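Local coordinates for protein D-aminopeptidase (Burkholderia sp. LK4, PDB 5TZB) that probably releases beta-amino acid residues from the N-termini of peptides, as a beta-aminopeptidase of the Ntn-hydrolase class, at residues C[127-132]-C[165-170]; C[76-81]-C[135-140]; C[63-68]-C[148-153]; C[51-56]-C[185-190]. All coordinates share one frame; numbering follows the deposited sequence.

Interaction 1. Residues C[127-132]-C[165-170]; sequences VANERE and HVQRAL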
loop_
_atom_site.group_PDB
_atom_site.type_symbol
_atom_site.label_atom_id
_atom_site.label_comp_id
_atom_site.label_asym_id
_atom_site.label_seq_id
_atom_site.Cartn_x
_atom_site.Cartn_y
_atom_site.Cartn_z
ATOM N N VAL C 127 21.424 16.887 -5.017
ATOM C CA VAL C 127 21.936 16.941 -3.654
ATOM C C VAL C 127 23.063 17.969 -3.528
ATOM O O VAL C 127 23.034 18.839 -2.641
ATOM C CB VAL C 127 22.470 15.590 -3.179
ATOM C CG1 VAL C 127 23.151 15.767 -1.843
ATOM C CG2 VAL C 127 21.336 14.570 -3.089
ATOM N N ALA C 128 24.044 17.878 -4.424
ATOM C CA ALA C 128 25.170 18.804 -4.407
ATOM C C ALA C 128 24.699 20.249 -4.513
ATOM O O ALA C 128 25.299 21.142 -3.920
ATOM C CB ALA C 128 26.142 18.487 -5.531
ATOM N N ASN C 129 23.607 20.467 -5.240
ATOM C CA ASN C 129 23.081 21.817 -5.440
ATOM C C ASN C 129 22.594 22.485 -4.150
ATOM O O ASN C 129 22.488 23.706 -4.079
ATOM C CB ASN C 129 21.953 21.806 -6.471
ATOM C CG ASN C 129 21.531 23.213 -6.876
ATOM O OD1 ASN C 129 22.351 24.003 -7.348
ATOM N ND2 ASN C 129 20.251 23.515 -6.725
ATOM N N GLU C 130 22.268 21.687 -3.145
ATOM C CA GLU C 130 21.806 22.228 -1.866
ATOM C C GLU C 130 22.946 22.373 -0.856
ATOM O O GLU C 130 22.742 22.875 0.247
ATOM C CB GLU C 130 20.697 21.351 -1.270
ATOM C CG GLU C 130 19.469 21.238 -2.150
ATOM C CD GLU C 130 18.242 20.718 -1.419
ATOM O OE1 GLU C 130 18.309 20.431 -0.194
ATOM O OE2 GLU C 130 17.193 20.599 -2.089
ATOM N N ARG C 131 24.146 21.936 -1.225
ATOM C CA ARG C 131 25.266 21.943 -0.287
ATOM C C ARG C 131 25.573 23.339 0.278
ATOM O O ARG C 131 25.695 23.501 1.493
ATOM C CB ARG C 131 26.527 21.390 -0.945
ATOM C CG ARG C 131 27.759 21.526 -0.071
ATOM C CD ARG C 131 28.937 20.772 -0.650
ATOM N NE ARG C 131 29.999 20.557 0.333
ATOM C CZ ARG C 131 31.167 19.983 0.055
ATOM N NH1 ARG C 131 31.437 19.599 -1.189
ATOM N NH2 ARG C 131 32.071 19.815 1.010
ATOM N N GLU C 132 25.720 24.330 -0.601
ATOM C CA GLU C 132 26.076 25.689 -0.174
ATOM C C GLU C 132 25.050 26.292 0.790
ATOM O O GLU C 132 25.431 26.946 1.760
ATOM C CB GLU C 132 26.256 26.614 -1.383
ATOM N N HIS C 165 24.413 19.588 -16.838
ATOM C CA HIS C 165 23.122 19.625 -17.513
ATOM C C HIS C 165 21.996 19.872 -16.518
ATOM O O HIS C 165 21.019 20.553 -16.825
ATOM C CB HIS C 165 22.894 18.327 -18.279
ATOM C CG HIS C 165 23.933 18.065 -19.317
ATOM N ND1 HIS C 165 24.527 16.832 -19.481
ATOM C CD2 HIS C 165 24.485 18.878 -20.248
ATOM C CE1 HIS C 165 25.399 16.897 -20.470
ATOM N NE2 HIS C 165 25.395 18.128 -20.951
ATOM N N VAL C 166 22.133 19.317 -15.319
ATOM C CA VAL C 166 21.156 19.556 -14.276
ATOM C C VAL C 166 21.208 21.036 -13.889
ATOM O O VAL C 166 20.184 21.661 -13.655
ATOM C CB VAL C 166 21.393 18.668 -13.034
ATOM C CG1 VAL C 166 20.387 18.992 -11.969
ATOM C CG2 VAL C 166 21.302 17.188 -13.399
ATOM N N GLN C 167 22.411 21.600 -13.847
ATOM C CA GLN C 167 22.568 23.002 -13.473
ATOM C C GLN C 167 21.984 23.947 -14.524
ATOM O O GLN C 167 21.372 24.956 -14.181
ATOM C CB GLN C 167 24.053 23.328 -13.251
ATOM C CG GLN C 167 24.637 22.685 -12.023
ATOM C CD GLN C 167 24.052 23.297 -10.768
ATOM O OE1 GLN C 167 23.628 24.455 -10.774
ATOM N NE2 GLN C 167 23.998 22.518 -9.691
ATOM N N ARG C 168 22.119 23.580 -15.790
ATOM C CA ARG C 168 21.500 24.320 -16.889
ATOM C C ARG C 168 19.968 24.302 -16.801
ATOM O O ARG C 168 19.319 25.325 -17.050
ATOM C CB ARG C 168 22.000 23.759 -18.231
ATOM C CG ARG C 168 23.433 24.220 -18.556
ATOM C CD ARG C 168 24.034 23.611 -19.822
ATOM N NE ARG C 168 23.150 23.539 -20.978
ATOM C CZ ARG C 168 23.388 22.737 -22.016
ATOM N NH1 ARG C 168 24.462 21.960 -22.003
ATOM N NH2 ARG C 168 22.556 22.687 -23.055
ATOM N N ALA C 169 19.384 23.148 -16.487
ATOM C CA ALA C 169 17.928 23.067 -16.324
ATOM C C ALA C 169 17.470 23.912 -15.133
ATOM O O ALA C 169 16.477 24.638 -15.213
ATOM C CB ALA C 169 17.479 21.613 -16.151
ATOM N N LEU C 170 18.197 23.805 -14.026
ATOM C CA LEU C 170 17.890 24.578 -12.833
ATOM C C LEU C 170 17.964 26.080 -13.111
ATOM O O LEU C 170 17.103 26.849 -12.675
ATOM C CB LEU C 170 18.840 24.202 -11.702
ATOM C CG LEU C 170 18.576 22.827 -11.092
ATOM C CD1 LEU C 170 19.685 22.435 -10.116
ATOM C CD2 LEU C 170 17.214 22.810 -10.404
#
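N129 meets Q167 and L170 across a small surface contact. One side-chain hydrogen bond carries it. Q167 NE2 donates to N129 OD1 at 3.2 Å, and the bond is fairly straight, with an N-H...O angle of 163°. The acceptor lies close to the amide plane of Q167, as suits an amide N-H. On the N129 side the fit is looser, because the donor stands above the carbonyl plane and not on a lone pair. The two amides are turned 58° against each other. Q167 OE1 and N129 OD1, both acceptors, stay 3.7 Å apart.

The torsions explain the meeting. In N129 a chi1 of -171° sets CG opposite the backbone N and carries the amide across to the other helix. The Q167 chain bends at chi2 and curls its amide back toward N129. L170 arrives from the opposite direction to N129. Its CD1 methyl lies 3.6 Å from N129 ND2 and 3.8 Å from N129 CG. The two ends of the N129 amide are therefore treated differently: the oxygen is bonded, and the nitrogen rests against a methyl.

Backbones stay well apart, with 8.1 Å between N129 CA and Q167 CA. The contact joins the C-terminal part of helix 119-129 to helix 163-172. V166 packs on V122, A125 and L126 of the first helix. L170 also touches L126, and reaches V69 and E71 of strand 63-71. Beside the contact, A128 packs on Q159 of a second subunit.

Interaction 2. Residues C[76-81]-C[135-140]; sequences AAHDSP and AGRVYW
H78 and Y139 approach from opposite directions and meet through their rings. The planes are 32° apart and the centroids 3.9 Å, an oblique aromatic pair. H78 CE1 sits over the centre of the Y139 ring, 3.2 Å above its plane. H78 ND1 also lies close, 3.4 Å from Y139 CE1. The tyrosine hydroxyl lies over the H78 face, offset toward the rim, with Y139 OH 3.8 Å from H78 ND1. It is also hydrogen-bonded to E130 OE1.

R137 comes to the edge of the imidazole. Its guanidinium stands nearly perpendicular to the H78 ring, at 87°, and H78 CD2 lies over the guanidinium face. D79 OD1 and R137 NH1 form a salt bridge, but they are modelled too close together. The exact place of these atoms is doubtful, and with it the detail of how the guanidinium meets H78. H78 NE2 is buried here and has no partner in the model.

This is loop-to-loop packing, with no regular helix or strand on either side. It joins the connection between strands 63-71 and 82-88 to the one between helix 119-129 and strand 144-148. The first links the five-stranded sheet of this S58 peptidase to the seven-stranded one.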
loop_
_atom_site.group_PDB
_atom_site.type_symbol
_atom_site.label_atom_id
_atom_site.label_comp_id
_atom_site.label_asym_id
_atom_site.label_seq_id
_atom_site.Cartn_x
_atom_site.Cartn_y
_atom_site.Cartn_z
ATOM N N ALA C 76 13.559 28.399 -2.774
ATOM C CA ALA C 76 14.102 27.081 -2.483
ATOM C C ALA C 76 13.063 26.141 -1.858
ATOM O O ALA C 76 12.399 26.484 -0.887
ATOM C CB ALA C 76 15.312 27.213 -1.576
ATOM N N ALA C 77 12.939 24.946 -2.428
ATOM C CA ALA C 77 11.981 23.950 -1.952
ATOM C C ALA C 77 12.254 23.528 -0.506
ATOM O O ALA C 77 11.319 23.309 0.277
ATOM C CB ALA C 77 12.003 22.723 -2.876
ATOM N N HIS C 78 13.535 23.412 -0.156
ATOM C CA HIS C 78 13.907 23.001 1.189
ATOM C C HIS C 78 13.273 23.921 2.237
ATOM O O HIS C 78 12.850 23.460 3.295
ATOM C CB HIS C 78 15.436 22.972 1.373
ATOM C CG HIS C 78 15.857 22.553 2.755
ATOM N ND1 HIS C 78 15.926 21.229 3.147
ATOM C CD2 HIS C 78 16.183 23.286 3.849
ATOM C CE1 HIS C 78 16.291 21.168 4.418
ATOM N NE2 HIS C 78 16.453 22.401 4.867
ATOM N N ASP C 79 13.197 25.217 1.939
ATOM C CA ASP C 79 12.726 26.185 2.940
ATOM C C ASP C 79 11.221 26.290 3.017
ATOM O O ASP C 79 10.679 26.799 3.997
ATOM C CB ASP C 79 13.305 27.571 2.671
ATOM C CG ASP C 79 14.796 27.610 2.845
ATOM O OD1 ASP C 79 15.309 26.841 3.688
ATOM O OD2 ASP C 79 15.453 28.404 2.143
ATOM N N SER C 80 10.544 25.791 1.991
ATOM C CA SER C 80 9.097 25.811 1.972
ATOM C C SER C 80 8.531 24.498 1.435
ATOM O O SER C 80 8.095 24.428 0.287
ATOM C CB SER C 80 8.590 26.984 1.136
ATOM O OG SER C 80 7.182 27.131 1.297
ATOM N N PRO C 81 8.521 23.461 2.281
ATOM C CA PRO C 81 8.042 22.136 1.883
ATOM C C PRO C 81 6.614 22.148 1.365
ATOM O O PRO C 81 5.809 22.959 1.818
ATOM C CB PRO C 81 8.123 21.333 3.195
ATOM C CG PRO C 81 9.147 22.035 4.002
ATOM C CD PRO C 81 8.959 23.481 3.688
ATOM N N ALA C 135 23.423 25.700 5.743
ATOM C CA ALA C 135 24.151 26.452 6.760
ATOM C C ALA C 135 24.223 25.688 8.080
ATOM O O ALA C 135 23.700 26.143 9.096
ATOM C CB ALA C 135 23.507 27.812 6.965
ATOM N N GLY C 136 24.842 24.511 8.055
ATOM C CA GLY C 136 25.019 23.731 9.267
ATOM C C GLY C 136 23.719 23.095 9.733
ATOM O O GLY C 136 23.647 22.550 10.837
ATOM N N ARG C 137 22.703 23.138 8.874
ATOM C CA ARG C 137 21.421 22.500 9.149
ATOM C C ARG C 137 21.589 20.999 8.985
ATOM O O ARG C 137 22.243 20.539 8.055
ATOM C CB ARG C 137 20.336 23.026 8.203
ATOM C CG ARG C 137 19.971 24.465 8.469
ATOM C CD ARG C 137 19.962 25.257 7.174
ATOM N NE ARG C 137 18.643 25.447 6.589
ATOM C CZ ARG C 137 18.444 25.806 5.325
ATOM N NH1 ARG C 137 17.211 25.983 4.870
ATOM N NH2 ARG C 137 19.478 25.963 4.512
ATOM N N VAL C 138 21.061 20.241 9.934
ATOM C CA VAL C 138 21.195 18.796 9.896
ATOM C C VAL C 138 20.019 18.155 9.172
ATOM O O VAL C 138 18.895 18.137 9.682
ATOM C CB VAL C 138 21.330 18.210 11.316
ATOM C CG1 VAL C 138 21.519 16.704 11.265
ATOM C CG2 VAL C 138 22.491 18.890 12.047
ATOM N N TYR C 139 20.274 17.671 7.959
ATOM C CA TYR C 139 19.274 16.910 7.225
ATOM C C TYR C 139 19.944 16.160 6.096
ATOM O O TYR C 139 21.068 16.474 5.701
ATOM C CB TYR C 139 18.158 17.817 6.683
ATOM C CG TYR C 139 18.556 18.645 5.488
ATOM C CD1 TYR C 139 18.181 18.270 4.209
ATOM C CD2 TYR C 139 19.308 19.805 5.641
ATOM C CE1 TYR C 139 18.538 19.032 3.105
ATOM C CE2 TYR C 139 19.673 20.575 4.547
ATOM C CZ TYR C 139 19.285 20.183 3.279
ATOM O OH TYR C 139 19.640 20.937 2.181
ATOM N N TRP C 140 19.240 15.160 5.584
ATOM C CA TRP C 140 19.716 14.394 4.450
ATOM C C TRP C 140 18.833 14.715 3.250
ATOM O O TRP C 140 17.612 14.600 3.308
ATOM C CB TRP C 140 19.742 12.887 4.778
ATOM C CG TRP C 140 18.595 12.397 5.624
ATOM C CD1 TRP C 140 17.469 11.738 5.192
ATOM C CD2 TRP C 140 18.458 12.528 7.046
ATOM N NE1 TRP C 140 16.651 11.448 6.264
ATOM C CE2 TRP C 140 17.233 11.928 7.408
ATOM C CE3 TRP C 140 19.258 13.093 8.048
ATOM C CZ2 TRP C 140 16.790 11.876 8.727
ATOM C CZ3 TRP C 140 18.816 13.046 9.356
ATOM C CH2 TRP C 140 17.598 12.437 9.687
#

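Interaction 3. Residues C[63-68]-C[148-153]; sequences IRTGVT and TYDGLL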
loop_
_atom_site.group_PDB
_atom_site.type_symbol
_atom_site.label_atom_id
_atom_site.label_comp_id
_atom_site.label_asym_id
_atom_site.label_seq_id
_atom_site.Cartn_x
_atom_site.Cartn_y
_atom_site.Cartn_z
ATOM N N ILE C 63 23.331 11.208 -29.032
ATOM C CA ILE C 63 22.704 11.638 -27.798
ATOM C C ILE C 63 21.357 12.272 -28.110
ATOM O O ILE C 63 21.291 13.259 -28.846
ATOM C CB ILE C 63 23.583 12.631 -27.040
ATOM C CG1 ILE C 63 24.978 12.041 -26.822
ATOM C CG2 ILE C 63 22.947 12.987 -25.711
ATOM C CD1 ILE C 63 25.980 13.033 -26.223
ATOM N N ARG C 64 20.282 11.687 -27.593
ATOM C CA ARG C 64 18.960 12.290 -27.730
ATOM C C ARG C 64 18.276 12.172 -26.383
ATOM O O ARG C 64 17.430 11.304 -26.183
ATOM C CB ARG C 64 18.137 11.588 -28.820
ATOM C CG ARG C 64 18.758 11.718 -30.199
ATOM C CD ARG C 64 18.768 13.153 -30.711
ATOM N NE ARG C 64 19.410 13.235 -32.023
ATOM C CZ ARG C 64 18.784 13.030 -33.176
ATOM N NH1 ARG C 64 17.489 12.753 -33.172
ATOM N NH2 ARG C 64 19.444 13.117 -34.327
ATOM N N THR C 65 18.647 13.050 -25.459
ATOM C CA THR C 65 18.182 12.937 -24.090
ATOM C C THR C 65 18.316 14.277 -23.381
ATOM O O THR C 65 18.557 15.298 -24.017
ATOM C CB THR C 65 18.974 11.845 -23.313
ATOM O OG1 THR C 65 18.330 11.570 -22.068
ATOM C CG2 THR C 65 20.411 12.278 -23.063
ATOM N N GLY C 66 18.152 14.272 -22.063
ATOM C CA GLY C 66 18.278 15.492 -21.298
ATOM C C GLY C 66 17.617 15.393 -19.942
ATOM O O GLY C 66 17.369 14.304 -19.422
ATOM N N VAL C 67 17.328 16.549 -19.364
ATOM C CA VAL C 67 16.722 16.582 -18.060
ATOM C C VAL C 67 15.745 17.759 -17.974
ATOM O O VAL C 67 16.007 18.842 -18.501
ATOM C CB VAL C 67 17.819 16.635 -16.944
ATOM C CG1 VAL C 67 18.840 17.700 -17.238
ATOM C CG2 VAL C 67 17.211 16.837 -15.569
ATOM N N THR C 68 14.600 17.514 -17.338
ATOM C CA THR C 68 13.622 18.554 -17.041
ATOM C C THR C 68 13.504 18.729 -15.539
ATOM O O THR C 68 13.482 17.740 -14.803
ATOM C CB THR C 68 12.241 18.211 -17.613
ATOM O OG1 THR C 68 12.321 18.176 -19.039
ATOM C CG2 THR C 68 11.208 19.253 -17.195
ATOM N N THR C 148 11.858 8.004 -17.923
ATOM C CA THR C 148 11.337 7.079 -18.928
ATOM C C THR C 148 12.521 6.643 -19.824
ATOM O O THR C 148 13.608 7.224 -19.759
ATOM C CB THR C 148 10.193 7.709 -19.754
ATOM O OG1 THR C 148 10.663 8.908 -20.370
ATOM C CG2 THR C 148 8.990 8.057 -18.847
ATOM N N TYR C 149 12.311 5.627 -20.652
ATOM C CA TYR C 149 13.402 4.964 -21.375
ATOM C C TYR C 149 13.538 5.414 -22.845
ATOM O O TYR C 149 12.688 5.088 -23.676
ATOM C CB TYR C 149 13.181 3.450 -21.280
ATOM C CG TYR C 149 14.123 2.587 -22.079
ATOM C CD1 TYR C 149 15.383 2.256 -21.599
ATOM C CD2 TYR C 149 13.733 2.068 -23.314
ATOM C CE1 TYR C 149 16.252 1.446 -22.347
ATOM C CE2 TYR C 149 14.584 1.262 -24.063
ATOM C CZ TYR C 149 15.840 0.951 -23.573
ATOM O OH TYR C 149 16.678 0.152 -24.329
ATOM N N ASP C 150 14.611 6.141 -23.164
ATOM C CA ASP C 150 14.851 6.606 -24.532
ATOM C C ASP C 150 15.897 5.759 -25.265
ATOM O O ASP C 150 16.641 6.268 -26.087
ATOM C CB ASP C 150 15.294 8.084 -24.553
ATOM C CG ASP C 150 16.487 8.384 -23.626
ATOM O OD1 ASP C 150 17.238 7.465 -23.251
ATOM O OD2 ASP C 150 16.695 9.569 -23.294
ATOM N N GLY C 151 15.941 4.466 -24.957
ATOM C CA GLY C 151 16.953 3.565 -25.489
ATOM C C GLY C 151 17.000 3.395 -26.997
ATOM O O GLY C 151 18.026 3.003 -27.544
ATOM N N LEU C 152 15.902 3.702 -27.679
ATOM C CA LEU C 152 15.850 3.542 -29.130
ATOM C C LEU C 152 16.566 4.674 -29.870
ATOM O O LEU C 152 17.421 4.424 -30.729
ATOM C CB LEU C 152 14.398 3.443 -29.602
ATOM C CG LEU C 152 14.217 2.901 -31.024
ATOM C CD1 LEU C 152 14.710 1.457 -31.153
ATOM C CD2 LEU C 152 12.757 3.003 -31.426
ATOM N N LEU C 153 16.223 5.913 -29.526
ATOM C CA LEU C 153 16.777 7.089 -30.184
ATOM C C LEU C 153 18.024 7.625 -29.504
ATOM O O LEU C 153 18.798 8.346 -30.120
ATOM C CB LEU C 153 15.718 8.201 -30.271
ATOM C CG LEU C 153 14.474 7.900 -31.108
ATOM C CD1 LEU C 153 13.443 9.016 -30.988
ATOM C CD2 LEU C 153 14.899 7.720 -32.570
#
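T65 OG1 has two hydrogen-bonding partners. It donates a hydrogen bond to D150 OD2 at 2.9 Å, and it is also hydrogen-bonded to N115 ND2. The hydroxyl thus links an amide to a carboxylate. D150 OD2 is met nearly along its C-O axis, and the two side chains cross at about a right angle. A chi1 of -169° places the T65 hydroxyl opposite the backbone N and turns it to D150. D150 CG lies between its own backbone N and carbonyl carbon (chi1 53°), and this brings OD2 up to the strand. T65 CB is also near, at 3.2 Å from D150 OD2.

The other carboxylate oxygen, D150 OD1, is hydrogen-bonded to N154 ND2. N154 OD1 in turn takes the backbone N of R64. One asparagine therefore ties the loop aspartate to the strand. R64 O lies 3.4 Å from D150 OD2, but both are acceptors and no bond joins them.

Farther along, R64 lays the start of its side chain against L153. R64 CG is 3.4 Å from L153 O. R64 CB is 4.4 Å from L153 CB. L153 O has a hydrogen bond from outside the contact, with S361 OG. Both residues also touch V359.

The chemistry implies a fixed carboxylate. D150 is buried, and each of its oxygens has a hydrogen-bonding partner, which should restrict rotation of the group. The bonds also fasten the loop after strand 144-148 to strand 63-71.

Interaction 4. Residues C[51-56]-C[185-190]; sequences HCTLNE and GGTGMI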
loop_
_atom_site.group_PDB
_atom_site.type_symbol
_atom_site.label_atom_id
_atom_site.label_comp_id
_atom_site.label_asym_id
_atom_site.label_seq_id
_atom_site.Cartn_x
_atom_site.Cartn_y
_atom_site.Cartn_z
ATOM N N HIS C 51 14.270 23.170 -18.884
ATOM C CA HIS C 51 14.742 22.034 -19.669
ATOM C C HIS C 51 16.240 22.180 -19.943
ATOM O O HIS C 51 16.760 23.297 -20.014
ATOM C CB HIS C 51 14.021 21.915 -21.025
ATOM C CG HIS C 51 12.543 21.675 -20.940
ATOM N ND1 HIS C 51 11.990 20.631 -20.228
ATOM C CD2 HIS C 51 11.508 22.294 -21.559
ATOM C CE1 HIS C 51 10.676 20.651 -20.367
ATOM N NE2 HIS C 51 10.358 21.645 -21.177
ATOM N N CYS C 52 16.930 21.053 -20.072
ATOM C CA CYS C 52 18.235 21.018 -20.730
ATOM C C CYS C 52 18.179 19.916 -21.776
ATOM O O CYS C 52 17.949 18.756 -21.451
ATOM C CB CYS C 52 19.384 20.783 -19.753
ATOM S SG CYS C 52 20.989 20.632 -20.587
ATOM N N THR C 53 18.344 20.299 -23.037
ATOM C CA THR C 53 18.158 19.394 -24.166
ATOM C C THR C 53 19.489 19.003 -24.803
ATOM O O THR C 53 20.297 19.869 -25.138
ATOM C CB THR C 53 17.238 20.036 -25.224
ATOM O OG1 THR C 53 15.990 20.365 -24.604
ATOM C CG2 THR C 53 16.991 19.083 -26.407
ATOM N N LEU C 54 19.734 17.699 -24.916
ATOM C CA LEU C 54 20.956 17.195 -25.536
ATOM C C LEU C 54 20.659 16.557 -26.878
ATOM O O LEU C 54 19.945 15.559 -26.957
ATOM C CB LEU C 54 21.641 16.174 -24.632
ATOM C CG LEU C 54 22.011 16.706 -23.250
ATOM C CD1 LEU C 54 22.716 15.626 -22.439
ATOM C CD2 LEU C 54 22.858 17.982 -23.371
ATOM N N ASN C 55 21.207 17.120 -27.941
ATOM C CA ASN C 55 21.036 16.521 -29.245
ATOM C C ASN C 55 22.385 16.602 -29.959
ATOM O O ASN C 55 22.864 17.691 -30.286
ATOM C CB ASN C 55 19.919 17.239 -30.012
ATOM C CG ASN C 55 19.745 16.732 -31.437
ATOM O OD1 ASN C 55 20.553 15.951 -31.956
ATOM N ND2 ASN C 55 18.682 17.190 -32.085
ATOM N N GLU C 56 22.986 15.442 -30.213
ATOM C CA GLU C 56 24.294 15.381 -30.847
ATOM C C GLU C 56 24.355 14.130 -31.700
ATOM O O GLU C 56 24.163 13.022 -31.200
ATOM C CB GLU C 56 25.415 15.370 -29.798
ATOM C CG GLU C 56 25.591 16.687 -29.059
ATOM C CD GLU C 56 26.562 17.630 -29.738
ATOM O OE1 GLU C 56 27.547 17.144 -30.338
ATOM O OE2 GLU C 56 26.335 18.860 -29.669
ATOM N N GLY C 185 13.914 16.282 -20.651
ATOM C CA GLY C 185 13.833 14.857 -20.423
ATOM C C GLY C 185 13.063 14.126 -21.517
ATOM O O GLY C 185 13.220 12.921 -21.686
ATOM N N GLY C 186 12.238 14.844 -22.275
ATOM C CA GLY C 186 11.421 14.192 -23.287
ATOM C C GLY C 186 12.059 14.102 -24.663
ATOM O O GLY C 186 11.460 13.576 -25.603
ATOM N N THR C 187 13.297 14.568 -24.762
ATOM C CA THR C 187 13.989 14.698 -26.042
ATOM C C THR C 187 13.951 13.437 -26.910
ATOM O O THR C 187 13.611 13.513 -28.091
ATOM C CB THR C 187 15.452 15.134 -25.819
ATOM O OG1 THR C 187 15.459 16.432 -25.203
ATOM C CG2 THR C 187 16.203 15.220 -27.135
ATOM N N GLY C 188 14.267 12.279 -26.342
ATOM C CA GLY C 188 14.314 11.075 -27.149
ATOM C C GLY C 188 13.142 10.127 -26.983
ATOM O O GLY C 188 13.238 8.952 -27.346
ATOM N N MET C 189 12.019 10.636 -26.480
ATOM C CA MET C 189 10.886 9.784 -26.144
ATOM C C MET C 189 9.894 9.563 -27.294
ATOM O O MET C 189 9.807 10.343 -28.246
ATOM C CB MET C 189 10.158 10.361 -24.927
ATOM C CG MET C 189 11.063 10.481 -23.700
ATOM S SD MET C 189 11.882 8.909 -23.324
ATOM C CE MET C 189 13.124 9.445 -22.144
ATOM N N ILE C 190 9.157 8.469 -27.175
ATOM C CA ILE C 190 8.240 7.990 -28.199
ATOM C C ILE C 190 6.904 7.635 -27.553
ATOM O O ILE C 190 6.867 6.915 -26.557
ATOM C CB ILE C 190 8.831 6.764 -28.914
ATOM C CG1 ILE C 190 10.112 7.159 -29.659
ATOM C CG2 ILE C 190 7.809 6.120 -29.834
ATOM C CD1 ILE C 190 10.887 5.977 -30.243
#
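T53 lies in extended chain and T187 in a turn, and their CA atoms are 6.6 Å apart. Residues 51-56 form the end of strand 48-56. On the other side, residues 185-186 continue a 3-10 segment, and a type I beta turn runs from G186 to M189. The turn is closed by M189 N bonding to G186 O at 3.1 Å. T187 and G188 are its two central residues, and T187 is the one that reaches the strand.

The T53 methyl packs chiefly on the T187 hydroxyl, with the two methyls farther apart. T53 CG2 is 3.3 Å from T187 OG1 and 4.0 Å from T187 CG2. T187 CG2 also rests on the backbone, 3.8 Å from L54 O. Both threonines have their methyl anti to the backbone N. In T187, OG1 is anti to the carbonyl carbon (chi1 -63°), and hydroxyl and methyl both face the strand.

The two hydroxyls do not pair with each other, since T53 OG1 and T187 OG1 are 4.0 Å apart. Each instead binds the backbone of G184: T53 OG1 meets G184 N, and T187 OG1 meets G184 O. One glycine thus serves both side chains and ties them to the same residue. Nearby, K195 NZ is hydrogen-bonded to T187 O and M189 O, which holds the turn from outside.

The arrangement is a glycine-rich loop laid against a beta-strand. Strand 48-56 is an outermost strand of the five-stranded sheet within this chain. Residues 185-190 run into strand 190-191, and the contact lays their turn against this outer strand.

Interactions 3 and 4 are close neighbours, with centres 6 Å apart. They use adjacent antiparallel strands, 63-71 and 48-56, of the five-stranded sheet, and the T65 O to L54 N backbone bond joins them. Interaction 1 lies about 20 Å from both, yet helix 163-172 packs on these strands: H165 touches V67, C52 and L54. Interaction 2 is about 30 Å from interactions 3 and 4, but 14 Å from interaction 1, which it touches through E130. Interaction 4 closes the longest loop along the chain and encloses the other three. Interactions 1, 2 and 3 all touch the second subunit, while no other chain touches the segments of interaction 4.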